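PDB 1J5X: glucosamine-6-phosphate deaminase from Thermotoga maritima, which belongs to the SIS domain family and has an alpha/beta fold with two parallel beta sheets flanked by helices. Local coordinates for residues L56-G61 and I85-V90; L68-Y73 and S170-A175; E89-K94 and V116-D121; S221-V226 and N303-A308. One frame throughout, in Å; residues are numbered along the deposited sequence.

In the fold
Contacts 1, 2 and 3 all lie within the SIS domain range, residues 52-176. Contact 1 pairs strand 54-59 with the edge strand 81-86 of the five-stranded parallel sheet and runs into helix 87-91. Contact 3 carries on from that helix to helix 114-125; its centre is about 8 Å from that of contact 1, and the two share Glu89 and Val90. Contact 2 joins helices 62-78 and 162-179 through segments with 96 residues between them, and contact 3 is nested inside the loop it closes. Contact 4 comes last and belongs to the half with the four-stranded sheet. Its centre is about 10 Å from that of contact 2, and they touch, joining the two halves.

Contact 1. Residues L56-G61 and I85-V90; sequences LFVGCG and IPAGEV
Val58 and Ile85 are paired in parallel strands, and three backbone hydrogen bonds tie the two segments. Ile85 N gives to Phe57 O at 2.9 Å. Gly59 N gives a longer bond to Ile85 O, 3.3 Å. Ala87 N gives the third, to Gly59 O at 2.9 Å, as the chain leaves the strand for helix 87-91. The tight part is around Val58. Its CG1 is anti to the backbone N (chi1 177°), which carries it to Ala87 CB at 3.7 Å and to Val90 CG2 at 4.0 Å. The strands belong to a beta-alpha-beta unit: strand 54-59, helix 62-78, strand 81-86. Within this chain 81-86 is an edge strand, while 54-59 also bonds to strand 102-107 through Leu56 and Val58. The Phe57 ring packs against helix 62-78, edge-to-face with Phe74. At the start of the segment Leu56 CD1 is 4.2 Å from Ile85 CD1, a looser touch, though Leu56 is buried and also meets Leu98 and Leu123. The more open end holds Cys60 and Pro86, both partly exposed. There Cys60 SG rests on Ala87 CB at 3.7 Å, and Glu115 of helix 114-125 also touches the cysteine.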
loop_
_atom_site.group_PDB
_atom_site.type_symbol
_atom_site.label_atom_id
_atom_site.label_comp_id
_atom_site.label_asym_id
_atom_site.label_seq_id
_atom_site.Cartn_x
_atom_site.Cartn_y
_atom_site.Cartn_z
ATOM N N LEU A 56 6.090 -8.841 13.888
ATOM C CA LEU A 56 4.806 -8.174 13.749
ATOM C C LEU A 56 4.945 -6.851 12.953
ATOM O O LEU A 56 6.002 -6.218 12.972
ATOM C CB LEU A 56 4.256 -7.801 15.126
ATOM C CG LEU A 56 4.244 -8.889 16.213
ATOM C CD1 LEU A 56 3.472 -8.331 17.439
ATOM C CD2 LEU A 56 3.575 -10.110 15.690
ATOM N N PHE A 57 3.860 -6.476 12.257
ATOM C CA PHE A 57 3.801 -5.241 11.469
ATOM C C PHE A 57 2.508 -4.617 11.973
ATOM O O PHE A 57 1.446 -5.182 11.803
ATOM C CB PHE A 57 3.766 -5.592 10.002
ATOM C CG PHE A 57 5.053 -6.240 9.546
ATOM C CD1 PHE A 57 5.241 -7.638 9.677
ATOM C CD2 PHE A 57 6.080 -5.459 9.058
ATOM C CE1 PHE A 57 6.475 -8.223 9.303
ATOM C CE2 PHE A 57 7.316 -6.023 8.680
ATOM C CZ PHE A 57 7.503 -7.411 8.807
ATOM N N VAL A 58 2.606 -3.422 12.582
ATOM C CA VAL A 58 1.409 -2.878 13.270
ATOM C C VAL A 58 1.150 -1.441 12.819
ATOM O O VAL A 58 2.083 -0.643 12.836
ATOM C CB VAL A 58 1.728 -2.868 14.815
ATOM C CG1 VAL A 58 0.581 -2.263 15.619
ATOM C CG2 VAL A 58 2.023 -4.355 15.295
ATOM N N GLY A 59 -0.079 -1.113 12.451
ATOM C CA GLY A 59 -0.318 0.263 12.002
ATOM C C GLY A 59 -1.791 0.520 11.801
ATOM O O GLY A 59 -2.569 -0.395 12.024
ATOM N N CYS A 60 -2.163 1.747 11.387
ATOM C CA CYS A 60 -3.563 2.140 11.169
ATOM C C CYS A 60 -3.815 2.703 9.783
ATOM O O CYS A 60 -2.945 3.428 9.246
ATOM C CB CYS A 60 -3.997 3.246 12.158
ATOM S SG CYS A 60 -3.785 2.803 13.910
ATOM N N GLY A 61 -4.971 2.367 9.222
ATOM C CA GLY A 61 -5.372 2.920 7.911
ATOM C C GLY A 61 -4.375 2.543 6.826
ATOM O O GLY A 61 -4.026 1.335 6.689
ATOM N N ILE A 85 -1.213 -6.383 12.150
ATOM C CA ILE A 85 -2.313 -6.160 13.104
ATOM C C ILE A 85 -2.682 -4.678 13.150
ATOM O O ILE A 85 -1.778 -3.818 13.218
ATOM C CB ILE A 85 -1.857 -6.519 14.568
ATOM C CG1 ILE A 85 -1.172 -7.917 14.569
ATOM C CG2 ILE A 85 -3.071 -6.459 15.572
ATOM C CD1 ILE A 85 -0.374 -8.279 15.847
ATOM N N PRO A 86 -3.991 -4.384 13.109
ATOM C CA PRO A 86 -4.386 -2.962 13.192
ATOM C C PRO A 86 -3.911 -2.508 14.579
ATOM O O PRO A 86 -4.097 -3.240 15.548
ATOM C CB PRO A 86 -5.919 -2.998 13.112
ATOM C CG PRO A 86 -6.191 -4.253 12.265
ATOM C CD PRO A 86 -5.158 -5.252 12.796
ATOM N N ALA A 87 -3.337 -1.303 14.705
ATOM C CA ALA A 87 -2.782 -0.943 16.003
ATOM C C ALA A 87 -3.751 -0.892 17.158
ATOM O O ALA A 87 -3.311 -1.126 18.287
ATOM C CB ALA A 87 -1.972 0.385 15.964
ATOM N N GLY A 88 -5.005 -0.551 16.888
ATOM C CA GLY A 88 -6.001 -0.510 17.952
ATOM C C GLY A 88 -6.158 -1.861 18.655
ATOM O O GLY A 88 -6.380 -1.922 19.855
ATOM N N GLU A 89 -6.059 -2.968 17.910
ATOM C CA GLU A 89 -6.188 -4.284 18.536
ATOM C C GLU A 89 -5.025 -4.570 19.501
ATOM O O GLU A 89 -5.196 -5.270 20.507
ATOM C CB GLU A 89 -6.300 -5.379 17.445
ATOM C CG GLU A 89 -7.570 -5.096 16.563
ATOM C CD GLU A 89 -7.871 -6.233 15.598
ATOM O OE1 GLU A 89 -7.008 -7.158 15.462
ATOM O OE2 GLU A 89 -8.947 -6.167 14.978
ATOM N N VAL A 90 -3.845 -4.048 19.192
ATOM C CA VAL A 90 -2.707 -4.251 20.057
ATOM C C VAL A 90 -2.851 -3.297 21.257
ATOM O O VAL A 90 -2.651 -3.688 22.408
ATOM C CB VAL A 90 -1.365 -3.928 19.328
ATOM C CG1 VAL A 90 -0.178 -4.100 20.292
ATOM C CG2 VAL A 90 -1.155 -4.910 18.074
#

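Contact 2. Residues L68-Y73 and S170-A175; sequences LTISYY and SLMFLA
A Met-aromatic contact lies at the heart of this helix pair: selenomethionine Met172 of helix 162-179 lies against the Tyr73 ring of helix 62-78. Both segments lie in the SIS domain, an alpha/beta fold with a parallel sheet. The two short segments run nearly parallel, 14° apart, with axes 10.0 Å from each other. No hydrogen bond crosses between them, and every touching residue is buried. The contact is therefore apolar side-chain packing, with a CH-pi contact to the Tyr73 ring. Tyr73 has its CG anti to the backbone N (chi1 -161°), which swings the ring toward the other helix. Met172 approaches it at about a right angle. Its chain is extended at chi2 and then bends at chi3 (78°), and the bend lays the methyl over one ring face. Met172 CE is 3.4 Å from the centroid of the Tyr73 ring. The selenium is above the same ring, farther off. At the ring's far end, Tyr73 OH is hydrogen-bonded to Asp176, so the phenol is held at its polar end as well as over its face. Ala175 CB touches the ring obliquely. Glu222 of helix 222-238 also packs against Tyr73, which brings the other half of the chain to this site. One turn earlier, Ile70 points toward the other helix. Its CG1 branch crosses Leu171 at about a right angle, with CG1 at 3.7 Å from Leu171 CB. The tip, Ile70 CD1, lies 3.7 Å from Met172 CG.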
loop_
_atom_site.group_PDB
_atom_site.type_symbol
_atom_site.label_atom_id
_atom_site.label_comp_id
_atom_site.label_asym_id
_atom_site.label_seq_id
_atom_site.Cartn_x
_atom_site.Cartn_y
_atom_site.Cartn_z
ATOM N N LEU A 68 0.385 -4.810 6.248
ATOM C CA LEU A 68 -0.103 -6.057 5.673
ATOM C C LEU A 68 0.735 -6.438 4.444
ATOM O O LEU A 68 1.225 -7.580 4.343
ATOM C CB LEU A 68 -1.559 -5.917 5.254
ATOM C CG LEU A 68 -2.156 -7.142 4.589
ATOM C CD1 LEU A 68 -2.185 -8.342 5.573
ATOM C CD2 LEU A 68 -3.604 -6.804 4.178
ATOM N N THR A 69 0.918 -5.483 3.535
ATOM C CA THR A 69 1.685 -5.749 2.317
ATOM C C THR A 69 3.105 -6.216 2.617
ATOM O O THR A 69 3.555 -7.233 2.066
ATOM C CB THR A 69 1.737 -4.505 1.430
ATOM O OG1 THR A 69 0.379 -4.049 1.211
ATOM C CG2 THR A 69 2.366 -4.889 0.017
ATOM N N ILE A 70 3.816 -5.527 3.528
ATOM C CA ILE A 70 5.173 -5.960 3.785
ATOM C C ILE A 70 5.219 -7.272 4.574
ATOM O O ILE A 70 6.133 -8.084 4.374
ATOM C CB ILE A 70 5.998 -4.791 4.441
ATOM C CG1 ILE A 70 7.495 -5.161 4.562
ATOM C CG2 ILE A 70 5.400 -4.433 5.804
ATOM C CD1 ILE A 70 8.172 -5.459 3.147
ATOM N N SER A 71 4.217 -7.541 5.424
ATOM C CA SER A 71 4.198 -8.791 6.211
ATOM C C SER A 71 4.219 -10.002 5.224
ATOM O O SER A 71 4.946 -11.009 5.440
ATOM C CB SER A 71 2.961 -8.880 7.136
ATOM O OG SER A 71 1.724 -9.053 6.457
ATOM N N TYR A 72 3.450 -9.909 4.152
ATOM C CA TYR A 72 3.458 -11.042 3.182
ATOM C C TYR A 72 4.875 -11.190 2.613
ATOM O O TYR A 72 5.424 -12.298 2.508
ATOM C CB TYR A 72 2.566 -10.813 1.956
ATOM C CG TYR A 72 1.077 -10.995 2.132
ATOM C CD1 TYR A 72 0.511 -12.256 2.147
ATOM C CD2 TYR A 72 0.244 -9.902 2.244
ATOM C CE1 TYR A 72 -0.866 -12.430 2.277
ATOM C CE2 TYR A 72 -1.099 -10.044 2.365
ATOM C CZ TYR A 72 -1.664 -11.311 2.382
ATOM O OH TYR A 72 -3.028 -11.455 2.485
ATOM N N TYR A 73 5.463 -10.074 2.180
ATOM C CA TYR A 73 6.791 -10.137 1.572
ATOM C C TYR A 73 7.879 -10.648 2.511
ATOM O O TYR A 73 8.777 -11.424 2.105
ATOM C CB TYR A 73 7.166 -8.770 1.012
ATOM C CG TYR A 73 8.282 -8.818 -0.019
ATOM C CD1 TYR A 73 8.072 -9.380 -1.277
ATOM C CD2 TYR A 73 9.547 -8.344 0.282
ATOM C CE1 TYR A 73 9.105 -9.474 -2.217
ATOM C CE2 TYR A 73 10.586 -8.417 -0.649
ATOM C CZ TYR A 73 10.373 -8.992 -1.897
ATOM O OH TYR A 73 11.408 -9.149 -2.796
ATOM N N SER A 170 11.438 0.527 0.490
ATOM C CA SER A 170 12.559 0.391 1.412
ATOM C C SER A 170 12.575 -0.902 2.231
ATOM O O SER A 170 13.646 -1.525 2.405
ATOM C CB SER A 170 12.600 1.590 2.427
ATOM O OG SER A 170 12.564 2.826 1.726
ATOM N N LEU A 171 11.421 -1.310 2.750
ATOM C CA LEU A 171 11.369 -2.486 3.587
ATOM C C LEU A 171 11.471 -3.739 2.704
ATOM O O LEU A 171 12.027 -4.682 3.178
ATOM C CB LEU A 171 10.080 -2.527 4.442
ATOM C CG LEU A 171 9.918 -1.317 5.381
ATOM C CD1 LEU A 171 8.617 -1.453 6.204
ATOM C CD2 LEU A 171 11.122 -1.211 6.245
HETATM N N MSE A 172 10.935 -3.729 1.479
HETATM C CA MSE A 172 11.088 -4.946 0.623
HETATM C C MSE A 172 12.587 -5.109 0.352
HETATM O O MSE A 172 13.172 -6.198 0.466
HETATM C CB MSE A 172 10.340 -4.754 -0.669
HETATM C CG MSE A 172 8.855 -4.779 -0.441
HETATM SE SE MSE A 172 7.876 -4.538 -2.116
HETATM C CE MSE A 172 8.055 -6.348 -2.856
ATOM N N PHE A 173 13.224 -4.008 -0.038
ATOM C CA PHE A 173 14.674 -4.037 -0.324
ATOM C C PHE A 173 15.467 -4.509 0.882
ATOM O O PHE A 173 16.374 -5.367 0.781
ATOM C CB PHE A 173 15.091 -2.627 -0.839
ATOM C CG PHE A 173 16.554 -2.495 -1.219
ATOM C CD1 PHE A 173 17.519 -2.306 -0.249
ATOM C CD2 PHE A 173 16.933 -2.526 -2.540
ATOM C CE1 PHE A 173 18.868 -2.139 -0.579
ATOM C CE2 PHE A 173 18.316 -2.353 -2.892
ATOM C CZ PHE A 173 19.251 -2.164 -1.909
ATOM N N LEU A 174 15.147 -3.977 2.045
ATOM C CA LEU A 174 15.804 -4.395 3.289
ATOM C C LEU A 174 15.632 -5.919 3.576
ATOM O O LEU A 174 16.568 -6.635 4.031
ATOM C CB LEU A 174 15.210 -3.588 4.453
ATOM C CG LEU A 174 15.734 -3.842 5.873
ATOM C CD1 LEU A 174 15.346 -2.759 6.840
ATOM C CD2 LEU A 174 15.112 -5.055 6.370
ATOM N N ALA A 175 14.430 -6.424 3.346
ATOM C CA ALA A 175 14.227 -7.859 3.594
ATOM C C ALA A 175 15.123 -8.699 2.676
ATOM O O ALA A 175 15.746 -9.688 3.134
ATOM C CB ALA A 175 12.770 -8.245 3.313
#

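Contact 3. Residues E89-K94 and V116-D121; sequences EVAFQK and VLLAND
Ala91 and Leu118 meet closely where helix 87-91 lies beside helix 114-125. Leu118 can be followed outward. Its CB points at the other segment and presses on Ala91 CB at 3.4 Å, tighter than a usual van der Waals contact. The CA atoms of Ala91 and Ala119 are 4.1 Å apart across the contact, consistent with the small size of both side chains. With CG anti to the carbonyl carbon (chi1 -70°), the CD1 branch of Leu118 is carried along the alanine, with CD1 4.2 Å from Ala91 CB. At 4.5 Å from Phe92 CZ, the same CD1 makes a loose, oblique contact with that ring, toward the solvent side. The buried side is made by Val90, whose CG1 rests on Ala119 CB at 3.7 Å. Val122 and Leu123 of helix 114-125 add to the cover of Val90. Just past Ala91, helix 87-91 ends in a Schellman motif. Gln93 is its C-prime residue, with Lys94 N bonded to Glu89 O at 2.8 Å and Gln93 N to Val90 O. Gln93 OE1 is also hydrogen-bonded to Arg126. No hydrogen bond or salt bridge crosses between the two segments, so what joins them is apolar contact and the close fit of small side chains.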
loop_
_atom_site.group_PDB
_atom_site.type_symbol
_atom_site.label_atom_id
_atom_site.label_comp_id
_atom_site.label_asym_id
_atom_site.label_seq_id
_atom_site.Cartn_x
_atom_site.Cartn_y
_atom_site.Cartn_z
ATOM N N GLU A 89 -6.059 -2.968 17.910
ATOM C CA GLU A 89 -6.188 -4.284 18.536
ATOM C C GLU A 89 -5.025 -4.570 19.501
ATOM O O GLU A 89 -5.196 -5.270 20.507
ATOM C CB GLU A 89 -6.300 -5.379 17.445
ATOM C CG GLU A 89 -7.570 -5.096 16.563
ATOM C CD GLU A 89 -7.871 -6.233 15.598
ATOM O OE1 GLU A 89 -7.008 -7.158 15.462
ATOM O OE2 GLU A 89 -8.947 -6.167 14.978
ATOM N N VAL A 90 -3.845 -4.048 19.192
ATOM C CA VAL A 90 -2.707 -4.251 20.057
ATOM C C VAL A 90 -2.851 -3.297 21.257
ATOM O O VAL A 90 -2.651 -3.688 22.408
ATOM C CB VAL A 90 -1.365 -3.928 19.328
ATOM C CG1 VAL A 90 -0.178 -4.100 20.292
ATOM C CG2 VAL A 90 -1.155 -4.910 18.074
ATOM N N ALA A 91 -3.135 -2.044 20.936
ATOM C CA ALA A 91 -3.260 -1.010 21.987
ATOM C C ALA A 91 -4.223 -1.414 23.078
ATOM O O ALA A 91 -3.964 -1.140 24.270
ATOM C CB ALA A 91 -3.743 0.332 21.352
ATOM N N PHE A 92 -5.350 -2.036 22.708
ATOM C CA PHE A 92 -6.323 -2.426 23.714
ATOM C C PHE A 92 -6.233 -3.915 24.133
ATOM O O PHE A 92 -7.095 -4.419 24.829
ATOM C CB PHE A 92 -7.709 -1.990 23.226
ATOM C CG PHE A 92 -7.911 -0.502 23.319
ATOM C CD1 PHE A 92 -8.230 0.091 24.548
ATOM C CD2 PHE A 92 -7.662 0.326 22.236
ATOM C CE1 PHE A 92 -8.284 1.503 24.676
ATOM C CE2 PHE A 92 -7.709 1.734 22.357
ATOM C CZ PHE A 92 -8.017 2.312 23.588
ATOM N N GLN A 93 -5.154 -4.551 23.712
ATOM C CA GLN A 93 -4.814 -5.933 24.037
ATOM C C GLN A 93 -5.975 -6.889 23.742
ATOM O O GLN A 93 -6.379 -7.738 24.604
ATOM C CB GLN A 93 -4.365 -6.022 25.526
ATOM C CG GLN A 93 -3.062 -5.218 25.731
ATOM C CD GLN A 93 -2.483 -5.387 27.137
ATOM O OE1 GLN A 93 -1.841 -6.402 27.441
ATOM N NE2 GLN A 93 -2.710 -4.397 27.987
ATOM N N LYS A 94 -6.500 -6.735 22.532
ATOM C CA LYS A 94 -7.579 -7.596 22.088
ATOM C C LYS A 94 -7.089 -8.689 21.148
ATOM O O LYS A 94 -7.887 -9.541 20.693
ATOM C CB LYS A 94 -8.686 -6.765 21.428
ATOM C CG LYS A 94 -9.325 -5.780 22.442
ATOM C CD LYS A 94 -9.651 -6.519 23.748
ATOM C CE LYS A 94 -10.323 -5.606 24.729
ATOM N NZ LYS A 94 -10.687 -6.429 25.938
ATOM N N VAL A 116 -0.957 3.829 17.800
ATOM C CA VAL A 116 0.357 3.239 17.505
ATOM C C VAL A 116 1.251 3.425 18.700
ATOM O O VAL A 116 2.057 2.559 19.014
ATOM C CB VAL A 116 0.965 3.885 16.211
ATOM C CG1 VAL A 116 2.386 3.304 15.911
ATOM C CG2 VAL A 116 0.052 3.588 15.063
ATOM N N LEU A 117 1.128 4.596 19.376
ATOM C CA LEU A 117 1.925 4.824 20.564
ATOM C C LEU A 117 1.457 3.907 21.712
ATOM O O LEU A 117 2.258 3.399 22.524
ATOM C CB LEU A 117 1.829 6.320 20.980
ATOM C CG LEU A 117 2.614 7.152 19.948
ATOM C CD1 LEU A 117 2.289 8.672 20.254
ATOM C CD2 LEU A 117 4.104 6.849 20.078
ATOM N N LEU A 118 0.153 3.682 21.792
ATOM C CA LEU A 118 -0.310 2.776 22.847
ATOM C C LEU A 118 0.198 1.376 22.541
ATOM O O LEU A 118 0.629 0.646 23.450
ATOM C CB LEU A 118 -1.826 2.733 22.911
ATOM C CG LEU A 118 -2.431 4.053 23.449
ATOM C CD1 LEU A 118 -3.940 4.083 23.210
ATOM C CD2 LEU A 118 -2.115 4.162 24.937
ATOM N N ALA A 119 0.115 0.998 21.268
ATOM C CA ALA A 119 0.609 -0.335 20.870
ATOM C C ALA A 119 2.090 -0.492 21.191
ATOM O O ALA A 119 2.542 -1.531 21.661
ATOM C CB ALA A 119 0.328 -0.562 19.321
ATOM N N ASN A 120 2.884 0.551 20.901
ATOM C CA ASN A 120 4.298 0.526 21.167
ATOM C C ASN A 120 4.537 0.258 22.652
ATOM O O ASN A 120 5.383 -0.545 23.040
ATOM C CB ASN A 120 4.902 1.908 20.750
ATOM C CG ASN A 120 6.393 1.978 20.990
ATOM O OD1 ASN A 120 7.163 1.145 20.464
ATOM N ND2 ASN A 120 6.830 3.016 21.772
ATOM N N ASP A 121 3.790 0.938 23.506
ATOM C CA ASP A 121 3.955 0.717 24.933
ATOM C C ASP A 121 3.592 -0.734 25.375
ATOM O O ASP A 121 4.315 -1.404 26.108
ATOM C CB ASP A 121 3.115 1.732 25.680
ATOM C CG ASP A 121 3.647 1.979 27.066
ATOM O OD1 ASP A 121 4.823 2.456 27.178
ATOM O OD2 ASP A 121 2.907 1.666 28.028
#

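Contact 4. Residues S221-V226 and N303-A308; sequences SEFFGV and NDWKSA
Asn303 O and Phe223 CE2 meet loosely where the loop after strand 289-293 reaches the start of helix 222-238, in the half of the alpha/beta fold with the four-stranded parallel sheet. Next comes Asp304, whose OD1 accepts from Lys306 N in an Asx turn. Its backbone O lies at the edge of the Phe223 ring, in the ring plane and 3.6 Å from Phe223 CZ. Trp305 carries much of the contact. Its edge points at the face of Phe223, an edge-to-face pair with ring planes at 61°, and Trp305 CE3 sits over the middle of that ring. One face of the indole lies against the Glu222 carboxylate. The two planes are 13° apart, and Glu222 OE1 is 3.5 Å from Trp305 CE3. A bend at chi2 (85°) turns the glutamate over the indole. Arg76 of helix 62-78 bridges the pair, with a salt bridge to Glu222 and a cation-pi contact with Trp305. Farther on, Ser307 OG is 3.5 Å from Phe223 CZ and is hydrogen-bonded to Arg311. Ala308 closes the walk: its CB is 4.0 Å from Phe223 CE1, and its O lies 3.6 Å from Val226 CG2.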
loop_
_atom_site.group_PDB
_atom_site.type_symbol
_atom_site.label_atom_id
_atom_site.label_comp_id
_atom_site.label_asym_id
_atom_site.label_seq_id
_atom_site.Cartn_x
_atom_site.Cartn_y
_atom_site.Cartn_z
ATOM N N SER A 221 -2.242 -12.001 -2.243
ATOM C CA SER A 221 -1.116 -11.867 -1.335
ATOM C C SER A 221 -0.640 -10.428 -1.242
ATOM O O SER A 221 -1.436 -9.585 -0.863
ATOM C CB SER A 221 0.021 -12.787 -1.816
ATOM O OG SER A 221 -0.486 -14.097 -1.962
ATOM N N GLU A 222 0.642 -10.149 -1.518
ATOM C CA GLU A 222 1.086 -8.749 -1.476
ATOM C C GLU A 222 0.173 -7.833 -2.326
ATOM O O GLU A 222 -0.046 -6.656 -1.929
ATOM C CB GLU A 222 2.490 -8.551 -2.023
ATOM C CG GLU A 222 3.593 -9.053 -1.127
ATOM C CD GLU A 222 3.873 -10.601 -1.354
ATOM O OE1 GLU A 222 2.943 -11.359 -1.684
ATOM O OE2 GLU A 222 5.018 -11.050 -1.135
ATOM N N PHE A 223 -0.333 -8.348 -3.453
ATOM C CA PHE A 223 -1.203 -7.512 -4.322
ATOM C C PHE A 223 -2.597 -7.284 -3.745
ATOM O O PHE A 223 -3.332 -6.414 -4.234
ATOM C CB PHE A 223 -1.276 -8.102 -5.714
ATOM C CG PHE A 223 0.054 -8.052 -6.452
ATOM C CD1 PHE A 223 1.194 -7.432 -5.857
ATOM C CD2 PHE A 223 0.151 -8.644 -7.710
ATOM C CE1 PHE A 223 2.431 -7.385 -6.500
ATOM C CE2 PHE A 223 1.377 -8.630 -8.387
ATOM C CZ PHE A 223 2.532 -7.993 -7.784
ATOM N N PHE A 224 -2.984 -8.100 -2.761
ATOM C CA PHE A 224 -4.248 -7.872 -2.029
ATOM C C PHE A 224 -3.982 -6.654 -1.133
ATOM O O PHE A 224 -4.828 -5.772 -1.028
ATOM C CB PHE A 224 -4.615 -9.051 -1.113
ATOM C CG PHE A 224 -5.793 -8.752 -0.239
ATOM C CD1 PHE A 224 -7.024 -8.445 -0.804
ATOM C CD2 PHE A 224 -5.626 -8.671 1.144
ATOM C CE1 PHE A 224 -8.098 -8.037 -0.016
ATOM C CE2 PHE A 224 -6.716 -8.267 1.965
ATOM C CZ PHE A 224 -7.939 -7.941 1.371
ATOM N N GLY A 225 -2.828 -6.619 -0.459
ATOM C CA GLY A 225 -2.499 -5.446 0.357
ATOM C C GLY A 225 -2.501 -4.182 -0.530
ATOM O O GLY A 225 -2.987 -3.106 -0.140
ATOM N N VAL A 226 -1.945 -4.313 -1.753
ATOM C CA VAL A 226 -1.913 -3.171 -2.687
ATOM C C VAL A 226 -3.368 -2.798 -2.999
ATOM O O VAL A 226 -3.683 -1.609 -3.142
ATOM C CB VAL A 226 -1.222 -3.565 -4.031
ATOM C CG1 VAL A 226 -1.489 -2.518 -5.108
ATOM C CG2 VAL A 226 0.307 -3.711 -3.801
ATOM N N ASN A 303 5.063 -8.657 -13.202
ATOM C CA ASN A 303 4.064 -9.379 -12.404
ATOM C C ASN A 303 4.709 -10.082 -11.220
ATOM O O ASN A 303 4.067 -10.873 -10.497
ATOM C CB ASN A 303 3.283 -10.374 -13.263
ATOM C CG ASN A 303 2.474 -9.673 -14.337
ATOM O OD1 ASN A 303 1.971 -8.565 -14.110
ATOM N ND2 ASN A 303 2.332 -10.306 -15.500
ATOM N N ASP A 304 5.963 -9.748 -10.975
ATOM C CA ASP A 304 6.665 -10.334 -9.837
ATOM C C ASP A 304 6.306 -9.482 -8.611
ATOM O O ASP A 304 6.030 -8.272 -8.765
ATOM C CB ASP A 304 8.159 -10.252 -10.025
ATOM C CG ASP A 304 8.885 -10.766 -8.845
ATOM O OD1 ASP A 304 9.552 -9.938 -8.205
ATOM O OD2 ASP A 304 8.738 -11.991 -8.525
ATOM N N TRP A 305 6.391 -10.101 -7.450
ATOM C CA TRP A 305 5.998 -9.448 -6.174
ATOM C C TRP A 305 6.725 -8.147 -5.883
ATOM O O TRP A 305 6.160 -7.283 -5.208
ATOM C CB TRP A 305 6.214 -10.387 -4.982
ATOM C CG TRP A 305 5.443 -11.703 -5.164
ATOM C CD1 TRP A 305 5.983 -12.969 -5.253
ATOM C CD2 TRP A 305 4.022 -11.862 -5.228
ATOM N NE1 TRP A 305 4.975 -13.915 -5.358
ATOM C CE2 TRP A 305 3.759 -13.264 -5.345
ATOM C CE3 TRP A 305 2.934 -10.971 -5.207
ATOM C CZ2 TRP A 305 2.446 -13.786 -5.426
ATOM C CZ3 TRP A 305 1.631 -11.501 -5.299
ATOM C CH2 TRP A 305 1.406 -12.910 -5.400
ATOM N N LYS A 306 7.965 -8.025 -6.362
ATOM C CA LYS A 306 8.743 -6.804 -6.126
ATOM C C LYS A 306 8.051 -5.545 -6.683
ATOM O O LYS A 306 8.346 -4.441 -6.237
ATOM C CB LYS A 306 10.148 -6.914 -6.776
ATOM C CG LYS A 306 11.159 -7.784 -5.974
ATOM C CD LYS A 306 12.574 -7.664 -6.647
ATOM C CE LYS A 306 13.525 -8.794 -6.142
ATOM N NZ LYS A 306 12.981 -10.158 -6.308
ATOM N N SER A 307 7.175 -5.688 -7.675
ATOM C CA SER A 307 6.522 -4.498 -8.238
ATOM C C SER A 307 5.464 -3.905 -7.251
ATOM O O SER A 307 4.842 -2.896 -7.573
ATOM C CB SER A 307 5.787 -4.859 -9.560
ATOM O OG SER A 307 4.802 -5.854 -9.295
ATOM N N ALA A 308 5.246 -4.551 -6.117
ATOM C CA ALA A 308 4.231 -4.084 -5.167
ATOM C C ALA A 308 4.387 -2.616 -4.814
ATOM O O ALA A 308 3.358 -1.931 -4.693
ATOM C CB ALA A 308 4.225 -4.939 -3.878
#